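Local coordinates for peptidoglycan D,D-transpeptidase MrdA (Pseudomonas aeruginosa, PDB 7KIS), which probably catalyses the peptide cross-linking of the peptidoglycan cell wall as a penicillin-binding serine D,D-transpeptidase, at residues W374-D386 against V509-T523. Sequence-based numbering, arbitrary orientation.
With C9D ((2S,5R)-1-formyl-N'-[(3R)-pyrrolidine-3-carbonyl]-5-[(sulfooxy)amino]piperidine-2-carbohydrazide), chain C.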
# COMPACT_ATOMS: atom_id res chain seq x y z
N TRP A 374 2.04 -30.20 -16.20
CA TRP A 374 0.72 -29.63 -16.40
C TRP A 374 0.35 -28.78 -15.20
O TRP A 374 0.41 -29.24 -14.05
CB TRP A 374 -0.32 -30.73 -16.61
CG TRP A 374 -0.07 -31.57 -17.83
CD1 TRP A 374 0.44 -32.83 -17.87
CD2 TRP A 374 -0.34 -31.21 -19.19
NE1 TRP A 374 0.51 -33.28 -19.16
CE2 TRP A 374 0.04 -32.30 -20.00
CE3 TRP A 374 -0.86 -30.07 -19.80
CZ2 TRP A 374 -0.09 -32.28 -21.38
CZ3 TRP A 374 -0.99 -30.05 -21.18
CH2 TRP A 374 -0.60 -31.15 -21.96
N VAL A 375 -0.04 -27.53 -15.45
CA VAL A 375 -0.43 -26.61 -14.39
C VAL A 375 -1.80 -26.04 -14.70
O VAL A 375 -2.14 -25.79 -15.87
CB VAL A 375 0.61 -25.48 -14.19
CG1 VAL A 375 2.00 -26.06 -13.99
CG2 VAL A 375 0.60 -24.51 -15.37
N SER A 376 -2.61 -25.86 -13.66
CA SER A 376 -3.91 -25.22 -13.74
C SER A 376 -3.87 -23.92 -12.95
O SER A 376 -2.80 -23.46 -12.52
CB SER A 376 -4.99 -26.17 -13.23
OG SER A 376 -4.96 -27.41 -13.93
N LEU A 377 -5.04 -23.31 -12.76
CA LEU A 377 -5.11 -22.03 -12.05
C LEU A 377 -4.49 -22.14 -10.66
O LEU A 377 -3.64 -21.32 -10.28
CB LEU A 377 -6.56 -21.56 -11.95
CG LEU A 377 -6.85 -20.49 -10.90
CD1 LEU A 377 -6.17 -19.19 -11.29
CD2 LEU A 377 -8.34 -20.29 -10.72
N GLU A 378 -4.88 -23.15 -9.90
CA GLU A 378 -4.38 -23.25 -8.53
C GLU A 378 -2.90 -23.61 -8.53
O GLU A 378 -2.10 -22.96 -7.85
CB GLU A 378 -5.19 -24.29 -7.75
CG GLU A 378 -6.68 -24.24 -8.04
CD GLU A 378 -7.06 -25.07 -9.25
OE1 GLU A 378 -7.13 -26.31 -9.13
OE2 GLU A 378 -7.26 -24.48 -10.33
N SER A 379 -2.50 -24.61 -9.32
CA SER A 379 -1.09 -24.98 -9.42
C SER A 379 -0.25 -23.78 -9.85
O SER A 379 0.88 -23.60 -9.36
CB SER A 379 -0.91 -26.14 -10.39
OG SER A 379 0.40 -26.68 -10.33
N ALA A 380 -0.77 -22.95 -10.76
CA ALA A 380 -0.03 -21.78 -11.20
C ALA A 380 0.15 -20.75 -10.09
O ALA A 380 1.11 -19.97 -10.13
CB ALA A 380 -0.73 -21.13 -12.39
N ILE A 381 -0.76 -20.70 -9.13
CA ILE A 381 -0.66 -19.69 -8.08
C ILE A 381 0.26 -20.15 -6.96
O ILE A 381 1.21 -19.44 -6.60
CB ILE A 381 -2.06 -19.31 -7.56
CG1 ILE A 381 -2.90 -18.70 -8.68
CG2 ILE A 381 -1.93 -18.32 -6.41
CD1 ILE A 381 -4.00 -17.78 -8.22
N TYR A 382 0.01 -21.33 -6.38
CA TYR A 382 0.83 -21.75 -5.25
C TYR A 382 2.22 -22.21 -5.65
O TYR A 382 3.05 -22.45 -4.77
CB TYR A 382 0.12 -22.84 -4.42
CG TYR A 382 -0.21 -24.15 -5.13
CD1 TYR A 382 0.79 -25.02 -5.54
CD2 TYR A 382 -1.53 -24.53 -5.33
CE1 TYR A 382 0.48 -26.22 -6.17
CE2 TYR A 382 -1.85 -25.72 -5.95
CZ TYR A 382 -0.84 -26.56 -6.37
OH TYR A 382 -1.15 -27.75 -6.99
N ARG A 383 2.50 -22.34 -6.94
CA ARG A 383 3.86 -22.52 -7.43
C ARG A 383 4.38 -21.30 -8.17
O ARG A 383 5.57 -21.28 -8.52
CB ARG A 383 3.95 -23.75 -8.34
CG ARG A 383 3.88 -25.07 -7.60
CD ARG A 383 5.07 -25.96 -7.92
NE ARG A 383 6.35 -25.30 -7.67
CZ ARG A 383 6.93 -25.23 -6.48
NH1 ARG A 383 6.36 -25.79 -5.42
NH2 ARG A 383 8.09 -24.61 -6.34
N SER A 384 3.55 -20.29 -8.38
CA SER A 384 3.88 -19.11 -9.18
C SER A 384 4.61 -19.49 -10.46
O SER A 384 5.76 -19.12 -10.70
CB SER A 384 4.70 -18.12 -8.35
OG SER A 384 4.88 -16.91 -9.07
N ASN A 385 3.91 -20.23 -11.31
CA ASN A 385 4.46 -20.63 -12.60
C ASN A 385 4.39 -19.45 -13.56
O ASN A 385 3.37 -18.78 -13.66
CB ASN A 385 3.70 -21.83 -13.15
CG ASN A 385 4.38 -22.45 -14.36
OD1 ASN A 385 4.14 -22.03 -15.50
ND2 ASN A 385 5.23 -23.44 -14.13
N ASP A 386 5.49 -19.21 -14.28
CA ASP A 386 5.52 -18.08 -15.20
C ASP A 386 4.91 -18.43 -16.56
O ASP A 386 4.29 -17.57 -17.19
CB ASP A 386 6.95 -17.57 -15.38
CG ASP A 386 7.57 -17.09 -14.08
OD1 ASP A 386 6.90 -16.35 -13.34
OD2 ASP A 386 8.73 -17.46 -13.80
N VAL A 509 -9.49 -18.04 -6.91
CA VAL A 509 -8.19 -17.38 -6.84
C VAL A 509 -7.74 -17.24 -5.39
O VAL A 509 -6.56 -17.41 -5.07
CB VAL A 509 -8.24 -16.01 -7.55
CG1 VAL A 509 -7.08 -15.13 -7.13
CG2 VAL A 509 -8.24 -16.21 -9.06
N ASP A 510 -8.68 -16.94 -4.48
CA ASP A 510 -8.34 -16.87 -3.07
C ASP A 510 -7.84 -18.21 -2.55
O ASP A 510 -6.88 -18.27 -1.76
CB ASP A 510 -9.55 -16.40 -2.26
CG ASP A 510 -9.86 -14.93 -2.46
OD1 ASP A 510 -9.17 -14.28 -3.28
OD2 ASP A 510 -10.79 -14.42 -1.81
N TYR A 511 -8.46 -19.31 -2.99
CA TYR A 511 -7.98 -20.63 -2.60
C TYR A 511 -6.60 -20.92 -3.19
O TYR A 511 -5.79 -21.60 -2.55
CB TYR A 511 -8.97 -21.71 -3.04
CG TYR A 511 -8.61 -23.09 -2.55
CD1 TYR A 511 -8.76 -23.44 -1.21
CD2 TYR A 511 -8.12 -24.05 -3.42
CE1 TYR A 511 -8.43 -24.70 -0.76
CE2 TYR A 511 -7.79 -25.32 -2.98
CZ TYR A 511 -7.94 -25.64 -1.64
OH TYR A 511 -7.62 -26.89 -1.19
N GLY A 512 -6.32 -20.41 -4.39
CA GLY A 512 -4.97 -20.53 -4.92
C GLY A 512 -3.97 -19.74 -4.09
O GLY A 512 -2.89 -20.23 -3.77
N MET A 513 -4.32 -18.50 -3.75
CA MET A 513 -3.52 -17.73 -2.80
C MET A 513 -3.47 -18.41 -1.44
O MET A 513 -2.47 -18.29 -0.72
CB MET A 513 -4.08 -16.32 -2.66
CG MET A 513 -4.02 -15.48 -3.91
SD MET A 513 -4.70 -13.83 -3.64
CE MET A 513 -3.47 -13.12 -2.56
N GLN A 514 -4.54 -19.12 -1.07
CA GLN A 514 -4.57 -19.79 0.23
C GLN A 514 -3.55 -20.92 0.30
O GLN A 514 -2.89 -21.11 1.32
CB GLN A 514 -5.98 -20.32 0.49
CG GLN A 514 -6.27 -20.67 1.93
CD GLN A 514 -7.73 -20.98 2.16
OE1 GLN A 514 -8.08 -22.03 2.70
NE2 GLN A 514 -8.60 -20.07 1.73
N GLN A 515 -3.41 -21.68 -0.79
CA GLN A 515 -2.45 -22.78 -0.83
C GLN A 515 -1.01 -22.30 -1.00
O GLN A 515 -0.09 -23.12 -0.91
CB GLN A 515 -2.81 -23.76 -1.95
CG GLN A 515 -4.18 -24.39 -1.79
CD GLN A 515 -4.31 -25.18 -0.49
OE1 GLN A 515 -4.98 -24.74 0.44
NE2 GLN A 515 -3.67 -26.34 -0.43
N VAL A 516 -0.80 -21.01 -1.26
CA VAL A 516 0.55 -20.46 -1.30
C VAL A 516 1.24 -20.64 0.05
O VAL A 516 2.44 -20.95 0.12
CB VAL A 516 0.51 -18.98 -1.72
CG1 VAL A 516 1.88 -18.34 -1.59
CG2 VAL A 516 -0.01 -18.85 -3.14
N VAL A 517 0.50 -20.47 1.14
CA VAL A 517 1.08 -20.43 2.48
C VAL A 517 0.86 -21.76 3.19
O VAL A 517 1.67 -22.17 4.02
CB VAL A 517 0.49 -19.26 3.29
CG1 VAL A 517 1.14 -19.17 4.66
CG2 VAL A 517 0.67 -17.95 2.53
N HIS A 518 -0.22 -22.46 2.84
CA HIS A 518 -0.59 -23.68 3.53
C HIS A 518 -0.53 -24.94 2.67
O HIS A 518 -0.61 -26.04 3.22
CB HIS A 518 -2.00 -23.56 4.13
CG HIS A 518 -2.09 -22.57 5.25
ND1 HIS A 518 -1.70 -22.86 6.54
CD2 HIS A 518 -2.54 -21.29 5.27
CE1 HIS A 518 -1.90 -21.80 7.31
NE2 HIS A 518 -2.40 -20.84 6.56
N GLY A 519 -0.41 -24.81 1.35
CA GLY A 519 -0.37 -25.98 0.50
C GLY A 519 0.89 -26.80 0.71
O GLY A 519 1.93 -26.30 1.14
N ALA A 520 0.78 -28.09 0.38
CA ALA A 520 1.92 -28.99 0.52
C ALA A 520 3.07 -28.62 -0.40
O ALA A 520 4.21 -29.03 -0.15
CB ALA A 520 1.48 -30.43 0.26
N ARG A 521 2.80 -27.85 -1.46
CA ARG A 521 3.82 -27.42 -2.40
C ARG A 521 3.80 -25.91 -2.59
O ARG A 521 4.19 -25.41 -3.65
CB ARG A 521 3.64 -28.11 -3.75
CG ARG A 521 4.37 -29.42 -3.91
CD ARG A 521 4.04 -29.94 -5.27
NE ARG A 521 2.69 -29.52 -5.64
CZ ARG A 521 1.91 -30.17 -6.48
NH1 ARG A 521 2.35 -31.27 -7.06
NH2 ARG A 521 0.69 -29.72 -6.76
N GLY A 522 3.36 -25.17 -1.58
CA GLY A 522 3.35 -23.73 -1.68
C GLY A 522 4.74 -23.15 -1.51
O GLY A 522 5.61 -23.73 -0.85
N THR A 523 4.96 -21.99 -2.13
CA THR A 523 6.25 -21.34 -2.01
C THR A 523 6.52 -20.91 -0.58
O THR A 523 7.67 -20.94 -0.13
CB THR A 523 6.32 -20.13 -2.95
OG1 THR A 523 5.26 -19.21 -2.63
CG2 THR A 523 6.18 -20.57 -4.40
OAF C9D C . 8.82 -16.03 -2.96
SAY C9D C . 9.25 -16.63 -4.29
OAD C9D C . 10.76 -16.67 -4.39
OAE C9D C . 8.67 -18.03 -4.19
OAR C9D C . 8.59 -15.78 -5.60
NAQ C9D C . 8.26 -16.73 -6.62
CAU C9D C . 9.16 -16.54 -7.83
CAJ C9D C . 10.26 -15.61 -7.47
CB C9D C . 11.08 -15.21 -8.63
CAM C9D C . 8.33 -16.05 -9.02
N C9D C . 8.79 -14.73 -9.59
CAG C9D C . 7.88 -13.58 -9.52
OAA C9D C . 8.33 -12.49 -9.37
CA C9D C . 10.27 -14.46 -9.68
C C9D C . 10.79 -14.86 -11.05
O C9D C . 11.95 -14.78 -11.27
NAP C9D C . 9.88 -15.36 -12.11
NAO C9D C . 10.47 -15.72 -13.36
CAS C9D C . 11.13 -14.70 -14.17
OAB C9D C . 11.17 -13.57 -13.81
CAV C9D C . 11.80 -15.11 -15.54
CAI C9D C . 12.61 -16.43 -15.29
CAH C9D C . 14.13 -16.00 -15.29
NAN C9D C . 14.17 -14.89 -16.06
CAL C9D C . 12.71 -14.16 -15.89
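Tyr-382 and Ile-381 of the short helix 377-382 meet residues 509-523 in the transpeptidase fold of penicillin-binding proteins. Helix 377-382 leads, through Arg-383, into Ser-384, Asn-385 and Asp-386, which occupy the place of the family's SXN motif. The helix axes approach to 7.9 Å and cross at -42°, with the backbone of Gly-512 against Ile-381, whose CG2 meets Gly-512 O. Ile-381 is a knob in the hole made by Val-509, Gly-512, Met-513 and Val-516; its CG2, anti to the backbone N, lies 3.8 Å from Val-516 CG2.

The polar contacts illustrate how a helix end can be tied to a loop by modest bonds. Tyr-382 O, at the C-terminal turn, accepts a weak, bent bond from Thr-523 N (3.3 Å), supplemented by a CA-H...O contact from Gly-522 CA (3.4 Å). Inside the short helix, Glu-378 O serves both Ile-381 N and Tyr-382 N. The tyrosine CG sits between its backbone N and carbonyl carbon (chi1 61°), which lays the ring over Ser-379 CA on one face, while CD2 runs beside Gln-515 CB (3.7 Å). At the far end, Arg-521 NH2 reaches the ring edge and donates weakly to Tyr-382 OH, with ring and guanidinium planes only 22° apart. Arg-383 brings NH1 close to Arg-521 O, but the angle is too poor for a hydrogen bond.

Beyond the helix, a Schellman motif at Ser-384 sends Asn-385 N back to Ala-380 O (3.0 Å). Lys-330 then hydrogen-bonds Ser-384 OG and forms a salt bridge to Asp-386 OD1, beside the predicted acylated Ser-327. Ser-384, Asp-386 and Thr-523 all line the inhibitor pocket: Thr-523 OG1 is hydrogen-bonded to Ser-539 OG, and Thr-523 CB lies 3.4 Å from the sulfate oxygen OAE of C9D.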